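Local coordinates for protein predicted protease of the collagenase family (PDB 5D88) that binds a zinc ion within a TIM-barrel fold and is probably a peptidase of the U32 family, at residues 145-148 and 149-152; 151-154 and 155-158. All blocks are in the same frame, centred on the assembly; numbering follows the deposited sequence.

Contact 1: residues 145-148 and 149-152; sequences VDTP and EKAW
Thr147 caps the N-terminus of helix 148-157: its OG1 accepts the amide of Lys150, N to OG1 3.1 Å, in a nearly straight bond (166° at the hydrogen). The hydroxyl reaches forward over the first turn, because chi1, 63°, sets OG1 between the backbone N and the carbonyl carbon. Threonine suits the place, offering a short acceptor to an amide of the first turn. Two backbone bonds start the helical ladder, Ala151 N to Thr147 O at 3.1 Å and Trp152 N to Pro148 O at 2.9 Å. Proline fits the first turn well, where no earlier carbonyl waits for its nitrogen.

The charged pair meets through water. Asp146 OD1 and Lys150 NZ stay 4.3 Å apart, beyond a salt bridge, and water 1 spans them, donating to OD1 at 2.8 Å and accepting from NZ. Water 2 also accepts from NZ but reaches OD2 weakly. The extended chain of Lys150 passes Thr147 OG1 at a slant, Lys150 CG 3.4 Å from it.

Beneath the cap the packing is apolar: Val145 CG1 lies 3.9 Å from Ala151 CB, and both side chains rest on Ile162 of strand 161-163. The helix start is thus fixed by the threonine cap, with the positive charge of Lys150 probably balanced in part by Asp146 through water, while the carbonyl of Phe195 of the second subunit takes one of its N-H groups.

Contact 2: residues 151-154 and 155-158; sequences AWHF and ERLG
The carbonyl oxygen of Trp152 is held twice: Arg156 N donates to Trp152 O at 2.9 Å, and water 3 donates to the same oxygen while giving its other hydrogen to Glu155 OE1 at 2.8 Å. The glutamate reaches out because CG stands anti to the backbone N (chi1 176°) and the chain runs on extended. Its OE2 accepts from Ser183 N, so an acidic side chain suits this place by serving water with one oxygen and a backbone amide with the other.

One turn spaces the side chains of His153 and Arg156 side by side. Arg156 NH2 donates to His153 ND1 at 3.0 Å, almost straight at 170°; the bond lies near both planes although ring and guanidinium are turned 87° against each other. A bend at chi3 brings the arginine round, while Arg156 CD passes 3.7 Å from Trp152 CH2, and Arg156 NE 3.5 Å from Trp152 CZ3, oblique to the indole. Trp152 CE3 sits over one face of the imidazole. With an alanine in place of His153, Arg156 NH2 is likely to lose its ring acceptor and the guanidinium to become freer to turn. Arg156 NH2 also donates to Met228 O of the second subunit.

On the buried side, Leu157 CG lies 3.4 Å from His153 O, and Leu157 and Phe154 pack on Val126 of helix 123-132. Gly158 ends the helix in a Schellman motif: its N donates to Glu155 O at 2.9 Å and weakly to Phe154 O. Positive phi would press a side chain against the preceding carbonyl, which suits glycine. Acceptance at ND1 implies that this nitrogen carries no proton, consistent with a neutral imidazole beside the arginine's charge.

Contacts 1 and 2 follow each other along one helix, 148-157, with centres about 8 Å apart, and they share Ala151 and Trp152. Contact 1 covers the loop after strand 136-139 and the helix start, contact 2 the last turns and the exit toward strand 161-163; together they span the helical part of one beta-alpha-beta unit of the eight-stranded parallel barrel. They also touch directly, Val145 CG2 lying 3.7 Å from Phe154 CD2. Both ends of the helix are thus defined by local motifs, while its residues reach the neighbouring helices 172-181 and 123-132 and the second subunit. Both contacts lie away from the zinc site.

Contact 1: residues 145-148 and 149-152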
ATOM      1  N   VAL A 145      -7.266   6.217   5.146  1.00 27.17           N
ATOM      2  CA  VAL A 145      -7.470   7.654   5.305  1.00 27.15           C
ATOM      3  C   VAL A 145      -7.400   7.989   6.794  1.00 28.06           C
ATOM      4  O   VAL A 145      -8.296   7.644   7.567  1.00 29.16           O
ATOM      5  CB  VAL A 145      -8.800   8.112   4.703  1.00 28.07           C
ATOM      6  CG1 VAL A 145      -9.009   9.592   4.982  1.00 29.82           C
ATOM      7  CG2 VAL A 145      -8.820   7.865   3.196  1.00 30.17           C
ATOM      8  N   ASP A 146      -6.349   8.682   7.200  1.00 28.08           N
ATOM      9  CA  ASP A 146      -6.157   8.947   8.617  1.00 29.60           C
ATOM     10  C   ASP A 146      -5.841  10.402   8.902  1.00 30.15           C
ATOM     11  O   ASP A 146      -5.490  10.735  10.048  1.00 31.99           O
ATOM     12  CB  ASP A 146      -5.061   8.042   9.186  1.00 33.45           C
ATOM     13  CG  ASP A 146      -3.735   8.170   8.452  1.00 37.93           C
ATOM     14  OD1 ASP A 146      -3.647   8.930   7.464  1.00 34.36           O
ATOM     15  OD2 ASP A 146      -2.772   7.476   8.865  1.00 44.24           O
ATOM     16  N   THR A 147      -5.962  11.276   7.907  1.00 30.84           N
ATOM     17  CA  THR A 147      -5.608  12.672   8.072  1.00 31.92           C
ATOM     18  C   THR A 147      -6.631  13.529   7.346  1.00 32.94           C
ATOM     19  O   THR A 147      -7.270  13.074   6.390  1.00 30.65           O
ATOM     20  CB  THR A 147      -4.225  13.008   7.505  1.00 32.12           C
ATOM     21  OG1 THR A 147      -4.234  12.791   6.100  1.00 32.84           O
ATOM     22  CG2 THR A 147      -3.131  12.182   8.122  1.00 33.38           C
ATOM     23  N   PRO A 148      -6.790  14.782   7.768  1.00 33.49           N
ATOM     24  CA  PRO A 148      -7.638  15.701   6.993  1.00 35.22           C
ATOM     25  C   PRO A 148      -7.202  15.846   5.547  1.00 34.31           C
ATOM     26  O   PRO A 148      -8.052  15.935   4.658  1.00 34.55           O
ATOM     27  CB  PRO A 148      -7.486  17.023   7.750  1.00 36.04           C
ATOM     28  CG  PRO A 148      -7.111  16.626   9.137  1.00 37.21           C
ATOM     29  CD  PRO A 148      -6.226  15.432   8.963  1.00 35.61           C
ATOM     30  N   GLU A 149      -5.887  15.886   5.307  0.58 34.41           N
ATOM     31  CA  GLU A 149      -5.358  16.027   3.953  0.58 34.93           C
ATOM     32  C   GLU A 149      -5.820  14.883   3.060  0.58 32.07           C
ATOM     33  O   GLU A 149      -6.293  15.100   1.941  0.58 32.08           O
ATOM     34  CB  GLU A 149      -3.828  16.082   3.989  0.58 37.43           C
ATOM     35  CG  GLU A 149      -3.231  17.356   4.609  0.58 40.08           C
ATOM     36  CD  GLU A 149      -3.396  17.475   6.130  0.58 42.63           C
ATOM     37  OE1 GLU A 149      -3.398  16.458   6.861  0.58 38.58           O
ATOM     38  OE2 GLU A 149      -3.511  18.628   6.599  0.58 47.01           O
ATOM     39  N   LYS A 150      -5.653  13.646   3.528  1.00 31.05           N
ATOM     40  CA  LYS A 150      -6.060  12.489   2.741  1.00 29.31           C
ATOM     41  C   LYS A 150      -7.559  12.492   2.505  1.00 29.72           C
ATOM     42  O   LYS A 150      -8.025  12.188   1.400  1.00 29.73           O
ATOM     43  CB  LYS A 150      -5.632  11.198   3.430  1.00 30.25           C
ATOM     44  CG  LYS A 150      -4.174  10.890   3.242  1.00 34.81           C
ATOM     45  CD  LYS A 150      -3.803   9.478   3.711  1.00 38.18           C
ATOM     46  CE  LYS A 150      -2.439   9.083   3.106  1.00 41.80           C
ATOM     47  NZ  LYS A 150      -1.806   7.884   3.696  1.00 42.61           N
ATOM     48  N   ALA A 151      -8.333  12.824   3.534  1.00 28.50           N
ATOM     49  CA  ALA A 151      -9.778  12.889   3.365  1.00 29.52           C
ATOM     50  C   ALA A 151     -10.152  13.920   2.316  1.00 29.31           C
ATOM     51  O   ALA A 151     -11.022  13.675   1.473  1.00 30.02           O
ATOM     52  CB  ALA A 151     -10.438  13.224   4.697  1.00 29.39           C
ATOM     53  N   TRP A 152      -9.504  15.079   2.352  1.00 29.71           N
ATOM     54  CA  TRP A 152      -9.862  16.155   1.430  1.00 31.16           C
ATOM     55  C   TRP A 152      -9.604  15.750  -0.021  1.00 30.89           C
ATOM     56  O   TRP A 152     -10.405  16.053  -0.915  1.00 30.64           O
ATOM     57  CB  TRP A 152      -9.091  17.425   1.800  1.00 34.07           C
ATOM     58  CG  TRP A 152      -9.483  18.610   0.971  1.00 36.28           C
ATOM     59  CD1 TRP A 152     -10.517  19.478   1.210  1.00 38.38           C
ATOM     60  CD2 TRP A 152      -8.871  19.046  -0.243  1.00 40.12           C
ATOM     61  NE1 TRP A 152     -10.569  20.427   0.225  1.00 43.50           N
ATOM     62  CE2 TRP A 152      -9.572  20.179  -0.680  1.00 42.57           C
ATOM     63  CE3 TRP A 152      -7.793  18.592  -0.998  1.00 41.18           C
ATOM     64  CZ2 TRP A 152      -9.229  20.867  -1.839  1.00 45.99           C
ATOM     65  CZ3 TRP A 152      -7.459  19.276  -2.153  1.00 44.37           C
ATOM     66  CH2 TRP A 152      -8.171  20.401  -2.557  1.00 45.40           C
TER
HETATM   67  O   HOH W   1      -1.385   9.654   6.061  1.00 41.82           O
HETATM   68  O   HOH W   2      -2.241   6.377   5.964  1.00 45.09           O

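Contact 2: residues 151-154 and 155-158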
ATOM      1  N   ALA A 151      -8.333  12.824   3.534  1.00 28.50           N
ATOM      2  CA  ALA A 151      -9.778  12.889   3.365  1.00 29.52           C
ATOM      3  C   ALA A 151     -10.152  13.920   2.316  1.00 29.31           C
ATOM      4  O   ALA A 151     -11.022  13.675   1.473  1.00 30.02           O
ATOM      5  CB  ALA A 151     -10.438  13.224   4.697  1.00 29.39           C
ATOM      6  N   TRP A 152      -9.504  15.079   2.352  1.00 29.71           N
ATOM      7  CA  TRP A 152      -9.862  16.155   1.430  1.00 31.16           C
ATOM      8  C   TRP A 152      -9.604  15.750  -0.021  1.00 30.89           C
ATOM      9  O   TRP A 152     -10.405  16.053  -0.915  1.00 30.64           O
ATOM     10  CB  TRP A 152      -9.091  17.425   1.800  1.00 34.07           C
ATOM     11  CG  TRP A 152      -9.483  18.610   0.971  1.00 36.28           C
ATOM     12  CD1 TRP A 152     -10.517  19.478   1.210  1.00 38.38           C
ATOM     13  CD2 TRP A 152      -8.871  19.046  -0.243  1.00 40.12           C
ATOM     14  NE1 TRP A 152     -10.569  20.427   0.225  1.00 43.50           N
ATOM     15  CE2 TRP A 152      -9.572  20.179  -0.680  1.00 42.57           C
ATOM     16  CE3 TRP A 152      -7.793  18.592  -0.998  1.00 41.18           C
ATOM     17  CZ2 TRP A 152      -9.229  20.867  -1.839  1.00 45.99           C
ATOM     18  CZ3 TRP A 152      -7.459  19.276  -2.153  1.00 44.37           C
ATOM     19  CH2 TRP A 152      -8.171  20.401  -2.557  1.00 45.40           C
ATOM     20  N   HIS A 153      -8.499  15.052  -0.282  1.00 29.47           N
ATOM     21  CA  HIS A 153      -8.239  14.618  -1.643  1.00 29.78           C
ATOM     22  C   HIS A 153      -9.248  13.578  -2.104  1.00 29.11           C
ATOM     23  O   HIS A 153      -9.687  13.623  -3.265  1.00 29.35           O
ATOM     24  CB  HIS A 153      -6.804  14.118  -1.752  1.00 32.93           C
ATOM     25  CG  HIS A 153      -5.803  15.241  -1.763  1.00 38.77           C
ATOM     26  ND1 HIS A 153      -5.494  15.949  -2.908  1.00 41.89           N
ATOM     27  CD2 HIS A 153      -5.078  15.810  -0.767  1.00 42.91           C
ATOM     28  CE1 HIS A 153      -4.605  16.884  -2.624  1.00 41.79           C
ATOM     29  NE2 HIS A 153      -4.340  16.825  -1.330  1.00 45.50           N
ATOM     30  N   PHE A 154      -9.648  12.643  -1.225  1.00 27.30           N
ATOM     31  CA  PHE A 154     -10.653  11.674  -1.653  1.00 27.93           C
ATOM     32  C   PHE A 154     -12.005  12.345  -1.891  1.00 29.62           C
ATOM     33  O   PHE A 154     -12.732  11.973  -2.824  1.00 29.94           O
ATOM     34  CB  PHE A 154     -10.770  10.533  -0.641  1.00 27.69           C
ATOM     35  CG  PHE A 154      -9.833   9.396  -0.900  1.00 27.76           C
ATOM     36  CD1 PHE A 154     -10.102   8.452  -1.879  1.00 28.12           C
ATOM     37  CD2 PHE A 154      -8.670   9.274  -0.177  1.00 30.11           C
ATOM     38  CE1 PHE A 154      -9.241   7.397  -2.101  1.00 27.59           C
ATOM     39  CE2 PHE A 154      -7.807   8.229  -0.406  1.00 31.49           C
ATOM     40  CZ  PHE A 154      -8.087   7.297  -1.367  1.00 30.08           C
ATOM     41  N   GLU A 155     -12.344  13.352  -1.094  1.00 29.77           N
ATOM     42  CA  GLU A 155     -13.564  14.115  -1.344  1.00 30.34           C
ATOM     43  C   GLU A 155     -13.506  14.794  -2.705  1.00 29.87           C
ATOM     44  O   GLU A 155     -14.469  14.749  -3.485  1.00 30.32           O
ATOM     45  CB  GLU A 155     -13.769  15.150  -0.235  1.00 31.44           C
ATOM     46  CG  GLU A 155     -14.980  16.053  -0.468  1.00 34.49           C
ATOM     47  CD  GLU A 155     -15.203  17.058   0.660  1.00 38.32           C
ATOM     48  OE1 GLU A 155     -14.321  17.916   0.887  1.00 40.77           O
ATOM     49  OE2 GLU A 155     -16.255  16.972   1.328  1.00 41.65           O
ATOM     50  N   ARG A 156     -12.369  15.425  -3.009  1.00 28.58           N
ATOM     51  CA  ARG A 156     -12.207  16.129  -4.273  1.00 30.67           C
ATOM     52  C   ARG A 156     -12.335  15.177  -5.457  1.00 29.60           C
ATOM     53  O   ARG A 156     -12.882  15.555  -6.501  1.00 32.28           O
ATOM     54  CB  ARG A 156     -10.862  16.851  -4.289  1.00 35.64           C
ATOM     55  CG  ARG A 156     -10.690  17.784  -5.491  1.00 43.83           C
ATOM     56  CD  ARG A 156      -9.356  18.543  -5.486  1.00 53.09           C
ATOM     57  NE  ARG A 156      -8.221  17.682  -5.177  1.00 61.09           N
ATOM     58  CZ  ARG A 156      -7.634  16.872  -6.051  1.00 68.47           C
ATOM     59  NH1 ARG A 156      -8.064  16.798  -7.308  1.00 70.79           N
ATOM     60  NH2 ARG A 156      -6.611  16.123  -5.663  1.00 70.51           N
ATOM     61  N   LEU A 157     -11.886  13.934  -5.297  1.00 30.03           N
ATOM     62  CA  LEU A 157     -12.019  12.947  -6.358  1.00 30.39           C
ATOM     63  C   LEU A 157     -13.442  12.447  -6.517  1.00 31.42           C
ATOM     64  O   LEU A 157     -13.755  11.853  -7.560  1.00 32.52           O
ATOM     65  CB  LEU A 157     -11.103  11.754  -6.104  1.00 30.42           C
ATOM     66  CG  LEU A 157      -9.603  11.998  -6.220  1.00 35.02           C
ATOM     67  CD1 LEU A 157      -8.910  10.748  -5.693  1.00 35.98           C
ATOM     68  CD2 LEU A 157      -9.157  12.302  -7.656  1.00 37.17           C
ATOM     69  N   GLY A 158     -14.300  12.662  -5.517  1.00 30.60           N
ATOM     70  CA  GLY A 158     -15.709  12.339  -5.648  1.00 30.74           C
ATOM     71  C   GLY A 158     -16.295  11.422  -4.588  1.00 31.17           C
ATOM     72  O   GLY A 158     -17.415  10.930  -4.750  1.00 33.49           O
TER
HETATM   73  O   HOH W   3     -12.487  18.201  -1.265  1.00 38.51           O